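Local coordinates for Lmo2125 protein (Listeria monocytogenes serovar 1/2a, PDB 5TU0) that binds maltose as the extracellular solute-binding lipoprotein of a sugar transport system, probably delivering the sugar to a membrane transporter, at residues 62-67 against 290-295; 184-189 against 383-388; 209-214 against 221-226; 304-309 against 322-327. The protein carries 2 engineered substitutions. All coordinates share one frame; numbering follows the deposited sequence.

Interaction 1: 62-67 against 290-295; sequences PDVMMS and KWLDYV
The indole of Trp291 receives Val64 obliquely, with CG2 of the valine 3.8 Å from CD1, the carbon next to NE1 in the five-membered ring, and 4.1 Å from NE1 itself. One indole face is covered from within its own helix by Val295, whose CB stands 3.9 Å above the plane toward the rim. Further out, Trp276 of strand 272-278 and Phe30 of helix 17-34 each meet the indole edge-to-face, so Trp291 joins a cluster of aromatic rings. The ring swings toward the strand because CG lies anti to the backbone N (chi1 177°), beside the carbonyl carbon. The other methyl of Val64, CG1, approaches CD1 of Leu292 at 4.0 Å, the two side chains passing in opposite directions. Val64 has two conformers, so which methyl meets which partner is doubtful in detail.

This is helix-on-sheet packing in one lobe of a periplasmic-binding-protein fold. Strand 64-68 bonds through its backbone to strand 10-15 and to strand 272-278. Val64 turns its side chain to helix 285-295, whereas Met65 points away and touches helix 45-58, so helices pack on both surfaces of the sheet. Just before the strand, Asp63 OD1 accepts hydrogen bonds from Ser282 and Asn284, which line the site of a bound tartronate about 10 Å from the Val64 side chain.

No hydrogen bond crosses between the segments, and the touching residues are all buried. With 103 Å² buried in total, the contact is small and apolar, resting on dispersion and the burial of apolar surface, with no polar bond to set its direction.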
loop_
_atom_site.group_PDB
_atom_site.type_symbol
_atom_site.label_atom_id
_atom_site.label_comp_id
_atom_site.label_asym_id
_atom_site.label_seq_id
_atom_site.Cartn_x
_atom_site.Cartn_y
_atom_site.Cartn_z
ATOM N N PRO A 62 -25.068 -2.065 0.337
ATOM C CA PRO A 62 -24.965 -1.133 1.465
ATOM C C PRO A 62 -24.822 0.305 0.955
ATOM O O PRO A 62 -24.467 0.522 -0.212
ATOM C CB PRO A 62 -23.665 -1.581 2.164
ATOM C CG PRO A 62 -22.860 -2.174 1.068
ATOM C CD PRO A 62 -23.851 -2.896 0.220
ATOM N N ASP A 63 -25.107 1.281 1.816
ATOM C CA ASP A 63 -24.966 2.684 1.449
ATOM C C ASP A 63 -23.532 3.148 1.458
ATOM O O ASP A 63 -23.121 3.926 0.580
ATOM C CB ASP A 63 -25.743 3.559 2.416
ATOM C CG ASP A 63 -27.217 3.299 2.359
ATOM O OD1 ASP A 63 -27.797 3.496 1.275
ATOM O OD2 ASP A 63 -27.789 2.927 3.405
ATOM N N VAL A 64 -22.764 2.711 2.460
ATOM C CA VAL A 64 -21.355 3.081 2.563
ATOM C C VAL A 64 -20.515 1.856 2.902
ATOM O O VAL A 64 -20.987 0.908 3.532
ATOM C CB VAL A 64 -21.095 4.179 3.616
ATOM C CG1 VAL A 64 -21.757 5.494 3.211
ATOM C CG2 VAL A 64 -21.575 3.729 4.979
ATOM N N MET A 65 -19.268 1.884 2.448
ATOM C CA MET A 65 -18.329 0.797 2.670
ATOM C C MET A 65 -16.915 1.352 2.510
ATOM O O MET A 65 -16.739 2.540 2.306
ATOM C CB MET A 65 -18.634 -0.331 1.678
ATOM C CG MET A 65 -18.364 0.024 0.220
ATOM S SD MET A 65 -19.648 -0.529 -0.933
ATOM C CE MET A 65 -20.797 0.807 -0.625
ATOM N N MET A 66 -15.914 0.497 2.603
ATOM C CA MET A 66 -14.548 0.931 2.429
ATOM C C MET A 66 -13.969 0.303 1.171
ATOM O O MET A 66 -14.505 -0.677 0.634
ATOM C CB MET A 66 -13.712 0.549 3.652
ATOM C CG MET A 66 -14.198 1.189 4.952
ATOM S SD MET A 66 -13.329 0.553 6.410
ATOM C CE MET A 66 -11.657 0.966 6.004
ATOM N N SER A 67 -12.865 0.877 0.703
ATOM C CA SER A 67 -12.149 0.352 -0.442
ATOM C C SER A 67 -10.686 0.741 -0.363
ATOM O O SER A 67 -10.352 1.828 0.123
ATOM C CB SER A 67 -12.734 0.893 -1.747
ATOM O OG SER A 67 -11.962 0.479 -2.876
ATOM N N LYS A 290 -22.755 12.716 5.218
ATOM C CA LYS A 290 -22.560 13.080 6.611
ATOM C C LYS A 290 -21.722 11.998 7.315
ATOM O O LYS A 290 -20.848 12.327 8.086
ATOM C CB LYS A 290 -23.889 13.337 7.308
ATOM C CG LYS A 290 -24.608 14.592 6.792
ATOM C CD LYS A 290 -25.958 14.744 7.462
ATOM C CE LYS A 290 -26.679 16.033 7.074
ATOM N NZ LYS A 290 -27.061 16.066 5.634
ATOM N N TRP A 291 -21.953 10.732 6.996
ATOM C CA TRP A 291 -21.161 9.626 7.581
ATOM C C TRP A 291 -19.685 9.733 7.220
ATOM O O TRP A 291 -18.832 9.571 8.075
ATOM C CB TRP A 291 -21.703 8.249 7.169
ATOM C CG TRP A 291 -20.859 7.127 7.700
ATOM C CD1 TRP A 291 -19.864 6.466 7.039
ATOM C CD2 TRP A 291 -20.893 6.584 9.018
ATOM N NE1 TRP A 291 -19.288 5.529 7.857
ATOM C CE2 TRP A 291 -19.905 5.584 9.084
ATOM C CE3 TRP A 291 -21.665 6.848 10.155
ATOM C CZ2 TRP A 291 -19.681 4.831 10.240
ATOM C CZ3 TRP A 291 -21.443 6.095 11.307
ATOM C CH2 TRP A 291 -20.451 5.100 11.337
ATOM N N LEU A 292 -19.384 9.989 5.948
ATOM C CA LEU A 292 -17.991 10.149 5.539
ATOM C C LEU A 292 -17.285 11.276 6.315
ATOM O O LEU A 292 -16.136 11.113 6.751
ATOM C CB LEU A 292 -17.868 10.372 4.022
ATOM C CG LEU A 292 -17.672 9.125 3.149
ATOM C CD1 LEU A 292 -18.784 8.105 3.350
ATOM C CD2 LEU A 292 -17.546 9.496 1.675
ATOM N N ASP A 293 -17.978 12.406 6.474
ATOM C CA ASP A 293 -17.446 13.577 7.195
ATOM C C ASP A 293 -17.267 13.274 8.678
ATOM O O ASP A 293 -16.351 13.802 9.321
ATOM C CB ASP A 293 -18.374 14.797 7.033
ATOM C CG ASP A 293 -18.403 15.336 5.596
ATOM O OD1 ASP A 293 -17.537 14.953 4.778
ATOM O OD2 ASP A 293 -19.302 16.149 5.286
ATOM N N TYR A 294 -18.177 12.471 9.221
ATOM C CA TYR A 294 -18.092 12.028 10.612
ATOM C C TYR A 294 -16.914 11.061 10.846
ATOM O O TYR A 294 -16.018 11.320 11.669
ATOM C CB TYR A 294 -19.395 11.323 10.997
ATOM C CG TYR A 294 -19.425 10.718 12.384
ATOM C CD1 TYR A 294 -19.649 11.511 13.500
ATOM C CD2 TYR A 294 -19.270 9.343 12.578
ATOM C CE1 TYR A 294 -19.694 10.960 14.781
ATOM C CE2 TYR A 294 -19.311 8.787 13.862
ATOM C CZ TYR A 294 -19.526 9.608 14.959
ATOM O OH TYR A 294 -19.568 9.100 16.244
ATOM N N VAL A 295 -16.911 9.946 10.119
ATOM C CA VAL A 295 -15.921 8.893 10.345
ATOM C C VAL A 295 -14.481 9.343 10.040
ATOM O O VAL A 295 -13.528 8.761 10.567
ATOM C CB VAL A 295 -16.302 7.576 9.596
ATOM C CG1 VAL A 295 -16.082 7.700 8.097
ATOM C CG2 VAL A 295 -15.484 6.396 10.096
#

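Interaction 2: 184-189 against 383-388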
loop_
_atom_site.group_PDB
_atom_site.type_symbol
_atom_site.label_atom_id
_atom_site.label_comp_id
_atom_site.label_asym_id
_atom_site.label_seq_id
_atom_site.Cartn_x
_atom_site.Cartn_y
_atom_site.Cartn_z
ATOM N N ASN A 184 -0.822 9.688 -17.269
ATOM C CA ASN A 184 -0.592 9.576 -18.702
ATOM C C ASN A 184 -0.037 8.187 -19.059
ATOM O O ASN A 184 1.174 7.956 -18.967
ATOM C CB ASN A 184 0.355 10.668 -19.187
ATOM C CG ASN A 184 0.593 10.607 -20.685
ATOM O OD1 ASN A 184 -0.022 9.808 -21.408
ATOM N ND2 ASN A 184 1.482 11.456 -21.166
ATOM N N PRO A 185 -0.916 7.283 -19.532
ATOM C CA PRO A 185 -0.468 5.922 -19.827
ATOM C C PRO A 185 0.420 5.803 -21.067
ATOM O O PRO A 185 0.925 4.713 -21.328
ATOM C CB PRO A 185 -1.779 5.164 -20.013
ATOM C CG PRO A 185 -2.724 6.178 -20.518
ATOM C CD PRO A 185 -2.334 7.479 -19.875
ATOM N N LYS A 186 0.604 6.895 -21.814
ATOM C CA LYS A 186 1.476 6.874 -23.000
ATOM C C LYS A 186 2.899 7.310 -22.648
ATOM O O LYS A 186 3.759 7.373 -23.527
ATOM C CB LYS A 186 0.922 7.754 -24.129
ATOM C CG LYS A 186 -0.571 7.621 -24.405
ATOM C CD LYS A 186 -1.079 6.202 -24.623
ATOM C CE LYS A 186 -0.611 5.604 -25.944
ATOM N NZ LYS A 186 -1.319 4.314 -26.226
ATOM N N ASP A 187 3.131 7.635 -21.373
ATOM C CA ASP A 187 4.446 8.022 -20.888
ATOM C C ASP A 187 4.842 7.060 -19.757
ATOM O O ASP A 187 4.519 7.301 -18.590
ATOM C CB ASP A 187 4.436 9.486 -20.401
ATOM C CG ASP A 187 5.776 9.923 -19.771
ATOM O OD1 ASP A 187 6.758 9.139 -19.780
ATOM O OD2 ASP A 187 5.839 11.059 -19.250
ATOM N N ILE A 188 5.529 5.980 -20.124
ATOM C CA ILE A 188 5.978 4.958 -19.160
ATOM C C ILE A 188 7.433 5.201 -18.763
ATOM O O ILE A 188 8.315 5.311 -19.634
ATOM C CB ILE A 188 5.772 3.545 -19.718
ATOM C CG1 ILE A 188 4.281 3.314 -19.941
ATOM C CG2 ILE A 188 6.346 2.485 -18.772
ATOM C CD1 ILE A 188 3.962 2.090 -20.759
ATOM N N GLY A 189 7.663 5.304 -17.456
ATOM C CA GLY A 189 8.981 5.605 -16.913
ATOM C C GLY A 189 9.786 4.432 -16.371
ATOM O O GLY A 189 10.829 4.637 -15.775
ATOM N N ASN A 383 0.124 -3.668 -24.956
ATOM C CA ASN A 383 -1.147 -4.028 -24.289
ATOM C C ASN A 383 -2.042 -2.815 -24.056
ATOM O O ASN A 383 -3.255 -2.907 -24.231
ATOM C CB ASN A 383 -0.903 -4.763 -22.981
ATOM C CG ASN A 383 -0.525 -6.214 -23.197
ATOM O OD1 ASN A 383 -0.960 -6.842 -24.165
ATOM N ND2 ASN A 383 0.259 -6.768 -22.283
ATOM N N VAL A 384 -1.450 -1.689 -23.669
ATOM C CA VAL A 384 -2.210 -0.451 -23.459
ATOM C C VAL A 384 -2.902 -0.021 -24.769
ATOM O O VAL A 384 -4.101 0.279 -24.779
ATOM C CB VAL A 384 -1.309 0.683 -22.893
ATOM C CG1 VAL A 384 -1.999 2.038 -22.966
ATOM C CG2 VAL A 384 -0.898 0.382 -21.462
ATOM N N THR A 385 -2.138 -0.012 -25.860
ATOM C CA THR A 385 -2.641 0.351 -27.179
ATOM C C THR A 385 -3.772 -0.556 -27.652
ATOM O O THR A 385 -4.783 -0.070 -28.193
ATOM C CB THR A 385 -1.507 0.303 -28.214
ATOM O OG1 THR A 385 -0.512 1.272 -27.857
ATOM C CG2 THR A 385 -2.019 0.591 -29.631
ATOM N N GLN A 386 -3.601 -1.858 -27.437
ATOM C CA GLN A 386 -4.582 -2.876 -27.850
ATOM C C GLN A 386 -5.871 -2.915 -27.049
ATOM O O GLN A 386 -6.949 -3.124 -27.601
ATOM C CB GLN A 386 -3.954 -4.266 -27.731
ATOM C CG GLN A 386 -2.774 -4.495 -28.654
ATOM C CD GLN A 386 -3.184 -4.753 -30.073
ATOM O OE1 GLN A 386 -2.727 -4.073 -31.000
ATOM N NE2 GLN A 386 -4.066 -5.732 -30.261
ATOM N N LYS A 387 -5.768 -2.728 -25.748
ATOM C CA LYS A 387 -6.931 -2.899 -24.878
ATOM C C LYS A 387 -7.649 -1.642 -24.447
ATOM O O LYS A 387 -8.765 -1.733 -23.948
ATOM C CB LYS A 387 -6.496 -3.673 -23.642
ATOM C CG LYS A 387 -5.889 -5.025 -23.977
ATOM C CD LYS A 387 -5.332 -5.673 -22.728
ATOM C CE LYS A 387 -4.614 -6.957 -23.072
ATOM N NZ LYS A 387 -3.996 -7.535 -21.854
ATOM N N TYR A 388 -7.033 -0.479 -24.642
ATOM C CA TYR A 388 -7.627 0.771 -24.197
ATOM C C TYR A 388 -7.714 1.854 -25.277
ATOM O O TYR A 388 -6.888 1.919 -26.199
ATOM C CB TYR A 388 -6.859 1.294 -22.988
ATOM C CG TYR A 388 -6.953 0.420 -21.758
ATOM C CD1 TYR A 388 -8.020 0.553 -20.882
ATOM C CD2 TYR A 388 -5.966 -0.528 -21.453
ATOM C CE1 TYR A 388 -8.122 -0.235 -19.750
ATOM C CE2 TYR A 388 -6.059 -1.310 -20.301
ATOM C CZ TYR A 388 -7.142 -1.147 -19.455
ATOM O OH TYR A 388 -7.292 -1.901 -18.313
HETATM O O HOH W 1 0.559 2.715 -25.510
HETATM O O HOH W 2 -4.420 3.260 -25.549
#
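Two successive bends in Lys186, chi2 -52° and chi3 -70°, turn its chain so that the ammonium reaches Val384 and Thr385 near the end of helix 369-387. The lysine sits in a type I beta turn, Asn184 to Asp187, which leads into the weakly bonded strand 187-189; the contact therefore joins this turn to the C-terminal part of the last helix. NZ lies 4.0 Å from Val384 CG1. The same methyl meets Pro185 CB at 4.3 Å, and Glu347 touches both Pro185 and Val384 from the loop before helix 348-363.

Lys186 and Thr385 cross at about a right angle, with NZ 3.5 Å from OG1. The threonine hydroxyl is already bonded to Glu381 O one helical turn back. A water connects the two side chains more closely, accepting from NZ at 2.6 Å and lying 3.0 Å from OG1. A second water takes a weak bond from NZ and lies 2.9 Å from Tyr388 O, probably as donor, just past the helix end. The ammonium is thus linked to the helix end mainly through water.

The turn is braced as an Asx turn: Lys186 N donates to Asn184 OD1 over 3.0 Å, approaching from 52° out of the carbonyl plane.

Interaction 3: 209-214 against 221-226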
loop_
_atom_site.group_PDB
_atom_site.type_symbol
_atom_site.label_atom_id
_atom_site.label_comp_id
_atom_site.label_asym_id
_atom_site.label_seq_id
_atom_site.Cartn_x
_atom_site.Cartn_y
_atom_site.Cartn_z
ATOM N N VAL A 209 24.630 -11.603 -3.468
ATOM C CA VAL A 209 24.405 -11.745 -2.031
ATOM C C VAL A 209 23.382 -12.806 -1.657
ATOM O O VAL A 209 23.623 -13.656 -0.827
ATOM C CB VAL A 209 23.848 -10.400 -1.482
ATOM C CG1 VAL A 209 23.450 -10.493 -0.011
ATOM C CG2 VAL A 209 24.831 -9.268 -1.710
ATOM N N TRP A 210 22.221 -12.753 -2.288
ATOM C CA TRP A 210 21.131 -13.599 -1.855
ATOM C C TRP A 210 21.094 -15.081 -2.250
ATOM O O TRP A 210 21.613 -15.477 -3.300
ATOM C CB TRP A 210 19.797 -12.966 -2.275
ATOM C CG TRP A 210 19.444 -11.736 -1.558
ATOM C CD1 TRP A 210 19.790 -11.387 -0.272
ATOM C CD2 TRP A 210 18.531 -10.727 -2.010
ATOM N NE1 TRP A 210 19.203 -10.185 0.064
ATOM C CE2 TRP A 210 18.429 -9.762 -0.984
ATOM C CE3 TRP A 210 17.829 -10.522 -3.205
ATOM C CZ2 TRP A 210 17.635 -8.624 -1.107
ATOM C CZ3 TRP A 210 17.028 -9.367 -3.324
ATOM C CH2 TRP A 210 16.950 -8.444 -2.283
ATOM N N PRO A 211 20.449 -15.897 -1.397
ATOM C CA PRO A 211 20.174 -17.282 -1.724
ATOM C C PRO A 211 19.330 -17.340 -3.002
ATOM O O PRO A 211 18.524 -16.409 -3.266
ATOM C CB PRO A 211 19.345 -17.777 -0.532
ATOM C CG PRO A 211 19.706 -16.900 0.588
ATOM C CD PRO A 211 20.040 -15.570 -0.020
ATOM N N LYS A 212 19.521 -18.407 -3.771
ATOM C CA LYS A 212 18.819 -18.627 -5.039
ATOM C C LYS A 212 17.319 -18.527 -4.908
ATOM O O LYS A 212 16.647 -18.007 -5.803
ATOM C CB LYS A 212 19.181 -19.995 -5.623
ATOM C CG LYS A 212 18.701 -20.225 -7.044
ATOM C CD LYS A 212 19.279 -19.170 -7.964
ATOM C CE LYS A 212 19.115 -19.529 -9.417
ATOM N NZ LYS A 212 19.705 -18.467 -10.273
ATOM N N GLY A 213 16.793 -18.996 -3.786
ATOM C CA GLY A 213 15.354 -18.923 -3.530
ATOM C C GLY A 213 14.737 -17.534 -3.641
ATOM O O GLY A 213 13.542 -17.417 -3.870
ATOM N N MET A 214 15.541 -16.475 -3.489
ATOM C CA MET A 214 15.002 -15.108 -3.587
ATOM C C MET A 214 14.510 -14.738 -5.010
ATOM O O MET A 214 13.714 -13.785 -5.179
ATOM C CB MET A 214 16.027 -14.074 -3.081
ATOM C CG MET A 214 16.254 -14.125 -1.584
ATOM S SD MET A 214 14.802 -13.643 -0.630
ATOM C CE MET A 214 14.776 -11.899 -0.993
ATOM N N ASP A 221 8.125 -14.955 -0.816
ATOM C CA ASP A 221 7.562 -14.401 0.419
ATOM C C ASP A 221 7.622 -15.443 1.540
ATOM O O ASP A 221 7.976 -15.107 2.677
ATOM C CB ASP A 221 6.128 -13.895 0.259
ATOM C CG ASP A 221 5.665 -13.112 1.486
ATOM O OD1 ASP A 221 6.167 -11.982 1.694
ATOM O OD2 ASP A 221 4.833 -13.634 2.251
ATOM N N ASP A 222 7.293 -16.702 1.235
ATOM C CA ASP A 222 7.358 -17.767 2.248
ATOM C C ASP A 222 8.777 -17.884 2.803
ATOM O O ASP A 222 8.974 -18.019 4.012
ATOM C CB ASP A 222 6.927 -19.134 1.694
ATOM C CG ASP A 222 5.403 -19.290 1.561
ATOM O OD1 ASP A 222 4.626 -18.380 1.931
ATOM O OD2 ASP A 222 4.980 -20.359 1.080
ATOM N N PHE A 223 9.754 -17.827 1.906
ATOM C CA PHE A 223 11.154 -17.915 2.283
ATOM C C PHE A 223 11.532 -16.758 3.197
ATOM O O PHE A 223 12.110 -16.949 4.255
ATOM C CB PHE A 223 12.028 -17.883 1.021
ATOM C CG PHE A 223 13.499 -17.895 1.301
ATOM C CD1 PHE A 223 14.169 -19.092 1.493
ATOM C CD2 PHE A 223 14.223 -16.706 1.353
ATOM C CE1 PHE A 223 15.535 -19.102 1.750
ATOM C CE2 PHE A 223 15.591 -16.712 1.615
ATOM C CZ PHE A 223 16.242 -17.913 1.817
ATOM N N ILE A 224 11.207 -15.551 2.767
ATOM C CA ILE A 224 11.527 -14.355 3.526
ATOM C C ILE A 224 10.887 -14.348 4.925
ATOM O O ILE A 224 11.565 -14.018 5.890
ATOM C CB ILE A 224 11.153 -13.089 2.729
ATOM C CG1 ILE A 224 12.044 -12.967 1.488
ATOM C CG2 ILE A 224 11.307 -11.827 3.574
ATOM C CD1 ILE A 224 11.528 -11.952 0.486
ATOM N N GLN A 225 9.600 -14.700 5.031
ATOM C CA GLN A 225 8.910 -14.706 6.329
ATOM C C GLN A 225 9.482 -15.771 7.251
ATOM O O GLN A 225 9.610 -15.563 8.461
ATOM C CB GLN A 225 7.402 -14.936 6.169
ATOM C CG GLN A 225 6.708 -13.921 5.274
ATOM C CD GLN A 225 7.017 -12.493 5.635
ATOM O OE1 GLN A 225 7.340 -11.674 4.763
ATOM N NE2 GLN A 225 6.955 -12.183 6.913
ATOM N N ASP A 226 9.805 -16.919 6.665
ATOM C CA ASP A 226 10.373 -18.027 7.402
ATOM C C ASP A 226 11.725 -17.604 8.010
ATOM O O ASP A 226 11.986 -17.887 9.184
ATOM C CB ASP A 226 10.527 -19.251 6.482
ATOM C CG ASP A 226 10.995 -20.494 7.222
ATOM O OD1 ASP A 226 10.257 -20.974 8.117
ATOM O OD2 ASP A 226 12.078 -21.017 6.872
#
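Met214 meets Phe223 through its sulfur: SD lies 3.7 Å from CD2 and 4.8 Å from the centroid of the ring, 67° off its normal, a Met-aromatic contact of oblique geometry. The two side chains cross at about a right angle. A chi1 of 177° swings the phenyl away from the backbone N and out from its helix.

Aliphatic contacts lie next to it. SD also touches Ile224 CG1 at 3.5 Å, and the terminal methyl CE comes within 3.6 Å of Ile224 CD1. Bends at chi2 and chi3 curl the methionine so that CE also rests on one face of the Trp210 indole, toward the rim. The sulfur-methyl end thereby touches an indole, a phenyl ring and an isoleucine.

The elements joined are close in sequence: the connection after helix 193-208, with a 3-10 turn beginning at Lys212, folds back against helix 217-229. Met214 N bonds back to Pro211 O at the start of the 3-10 segment. Strand 156-157 adds Leu157, which touches both Trp210 and Met214.

Against the ring, Pro211 puts CG 3.8 Å and CB 3.9 Å from Phe223 CZ, the far corner of the phenyl, while Phe146 and Thr154 touch the proline from neighbouring loops.

Interaction 4: 304-309 against 322-327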
loop_
_atom_site.group_PDB
_atom_site.type_symbol
_atom_site.label_atom_id
_atom_site.label_comp_id
_atom_site.label_asym_id
_atom_site.label_seq_id
_atom_site.Cartn_x
_atom_site.Cartn_y
_atom_site.Cartn_z
ATOM N N LEU A 304 -10.294 5.182 15.643
ATOM C CA LEU A 304 -9.886 4.123 14.699
ATOM C C LEU A 304 -8.498 3.607 15.063
ATOM O O LEU A 304 -8.286 2.397 15.169
ATOM C CB LEU A 304 -9.879 4.625 13.250
ATOM C CG LEU A 304 -9.382 3.620 12.196
ATOM C CD1 LEU A 304 -10.324 2.434 12.074
ATOM C CD2 LEU A 304 -9.206 4.318 10.857
ATOM N N TYR A 305 -7.556 4.524 15.260
ATOM C CA TYR A 305 -6.192 4.137 15.615
ATOM C C TYR A 305 -6.147 3.420 16.960
ATOM O O TYR A 305 -5.424 2.436 17.137
ATOM C CB TYR A 305 -5.253 5.345 15.650
ATOM C CG TYR A 305 -3.848 4.953 16.053
ATOM C CD1 TYR A 305 -3.000 4.325 15.143
ATOM C CD2 TYR A 305 -3.378 5.173 17.346
ATOM C CE1 TYR A 305 -1.725 3.932 15.504
ATOM C CE2 TYR A 305 -2.097 4.783 17.713
ATOM C CZ TYR A 305 -1.276 4.168 16.772
ATOM O OH TYR A 305 -0.006 3.779 17.106
ATOM N N ASP A 306 -6.916 3.934 17.913
ATOM C CA ASP A 306 -6.969 3.327 19.224
ATOM C C ASP A 306 -7.444 1.870 19.170
ATOM O O ASP A 306 -6.907 1.027 19.873
ATOM C CB ASP A 306 -7.899 4.133 20.153
ATOM C CG ASP A 306 -7.304 5.472 20.598
ATOM O OD1 ASP A 306 -6.082 5.684 20.495
ATOM O OD2 ASP A 306 -8.071 6.319 21.102
ATOM N N MET A 307 -8.421 1.603 18.314
ATOM C CA MET A 307 -9.025 0.284 18.184
ATOM C C MET A 307 -8.280 -0.726 17.317
ATOM O O MET A 307 -8.248 -1.920 17.624
ATOM C CB MET A 307 -10.421 0.468 17.584
ATOM C CG MET A 307 -11.371 1.188 18.515
ATOM S SD MET A 307 -11.718 0.178 19.956
ATOM C CE MET A 307 -12.712 -1.119 19.229
ATOM N N THR A 308 -7.660 -0.238 16.255
ATOM C CA THR A 308 -7.072 -1.118 15.221
ATOM C C THR A 308 -5.590 -0.976 14.951
ATOM O O THR A 308 -5.030 -1.828 14.287
ATOM C CB THR A 308 -7.763 -0.834 13.870
ATOM O OG1 THR A 308 -7.439 0.496 13.440
ATOM C CG2 THR A 308 -9.272 -0.972 13.992
ATOM N N ASN A 309 -4.975 0.094 15.447
ATOM C CA ASN A 309 -3.565 0.410 15.191
ATOM C C ASN A 309 -3.289 0.770 13.722
ATOM O O ASN A 309 -2.137 0.849 13.324
ATOM C CB ASN A 309 -2.587 -0.688 15.687
ATOM C CG ASN A 309 -2.417 -0.688 17.198
ATOM O OD1 ASN A 309 -1.484 -1.286 17.714
ATOM N ND2 ASN A 309 -3.301 -0.010 17.907
ATOM N N LYS A 322 1.182 9.456 16.031
ATOM C CA LYS A 322 2.642 9.577 16.112
ATOM C C LYS A 322 3.142 9.785 17.558
ATOM O O LYS A 322 4.172 9.225 17.947
ATOM C CB LYS A 322 3.138 10.733 15.228
ATOM C CG LYS A 322 4.650 10.906 15.223
ATOM C CD LYS A 322 5.115 11.998 14.274
ATOM C CE LYS A 322 6.623 12.192 14.398
ATOM N NZ LYS A 322 7.198 13.141 13.397
ATOM N N SER A 323 2.401 10.581 18.331
ATOM C CA SER A 323 2.741 10.867 19.725
ATOM C C SER A 323 2.699 9.640 20.639
ATOM O O SER A 323 3.278 9.665 21.726
ATOM C CB SER A 323 1.802 11.940 20.277
ATOM O OG SER A 323 1.911 13.137 19.528
ATOM N N LYS A 324 2.016 8.579 20.208
ATOM C CA LYS A 324 1.922 7.327 21.004
ATOM C C LYS A 324 3.256 6.598 20.997
ATOM O O LYS A 324 3.462 5.671 21.770
ATOM C CB LYS A 324 0.851 6.366 20.472
ATOM C CG LYS A 324 -0.564 6.921 20.372
ATOM C CD LYS A 324 -1.116 7.439 21.680
ATOM C CE LYS A 324 -2.541 7.915 21.473
ATOM N NZ LYS A 324 -3.118 8.478 22.721
ATOM N N ASN A 325 4.126 6.996 20.072
ATOM C CA ASN A 325 5.477 6.470 19.964
ATOM C C ASN A 325 5.545 4.947 19.730
ATOM O O ASN A 325 6.382 4.262 20.313
ATOM C CB ASN A 325 6.307 6.900 21.188
ATOM C CG ASN A 325 7.800 6.770 20.957
ATOM O OD1 ASN A 325 8.263 6.762 19.819
ATOM N ND2 ASN A 325 8.560 6.677 22.032
ATOM N N ASP A 326 4.650 4.433 18.884
ATOM C CA ASP A 326 4.646 3.026 18.488
ATOM C C ASP A 326 5.545 2.935 17.249
ATOM O O ASP A 326 5.383 3.716 16.301
ATOM C CB ASP A 326 3.243 2.556 18.120
ATOM C CG ASP A 326 3.237 1.152 17.557
ATOM O OD1 ASP A 326 3.798 0.251 18.211
ATOM O OD2 ASP A 326 2.699 0.946 16.450
ATOM N N GLU A 327 6.457 1.973 17.234
ATOM C CA GLU A 327 7.409 1.906 16.131
ATOM C C GLU A 327 6.799 1.714 14.749
ATOM O O GLU A 327 7.212 2.383 13.816
ATOM C CB GLU A 327 8.486 0.866 16.395
ATOM C CG GLU A 327 9.271 1.194 17.651
ATOM C CD GLU A 327 10.519 0.366 17.809
ATOM O OE1 GLU A 327 10.841 -0.413 16.896
ATOM O OE2 GLU A 327 11.185 0.515 18.850
#
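Where helix 298-308 ends, Tyr305 reaches across to the connection between helix 315-323 and helix 327-336, meeting Lys324 and the N-cap residue Asp326. With chi1 at 178° the phenol extends straight out, trans to the main-chain nitrogen. Its CE2 meets the aliphatic Lys324 CG at 3.7 Å, an oblique approach in which the two side chains run past each other in opposite directions. At the far end of the ring, OH touches Asp326 CB at 3.6 Å and lies 4.0 Å from OD2, with ring and carboxylate planes turned 53° apart. No hydrogen bond joins the two residues directly. Thr329 OG1 bonds to both Tyr305 OH and Asp326 OD2, so one threonine hydroxyl links the tyrosine to the capping carboxylate.

The corner is built from two helix ends and one helix start. Asn309 and Asn325 are the first residues to leave helical geometry, each with positive phi, and Asp326 then caps a backbone N in the first turn of helix 327-336.

Charge enters at the exposed side chains. Asp306 OD1 stands 4.6 Å from Lys324 NZ, so the charged atoms are not in contact, though the opposite charges may still attract weakly. Within the end of helix 298-308, Leu304 O takes two bonds from Thr308, 2.9 Å from N and 2.7 Å from OG1, the hydroxyl arriving above the carbonyl plane. Tyr305 O also accepts Asn309 N and, weakly, Asn309 ND2 at 3.3 Å, fastening the helix terminus from which the tyrosine projects.

From the N terminus, residues 62-67 open interaction 1, which closes 223 residues later at helix 285-295 and ties a strand to a helix in one lobe. Residues 184-189 open interaction 2 before that closure and join a turn to the last helix, at 383-388, so interactions 1 and 2 cross. Interaction 3, a short-range closure of a loop onto helix 217-229, falls within both long loops. Interaction 4 opens after interaction 1 has closed, on the next helix, 298-308, joining its end to the connection before helix 327-336, still within the span of interaction 2. Interactions 1 and 3 sit on opposite sides of the chain's centre, as do interactions 2 and 4.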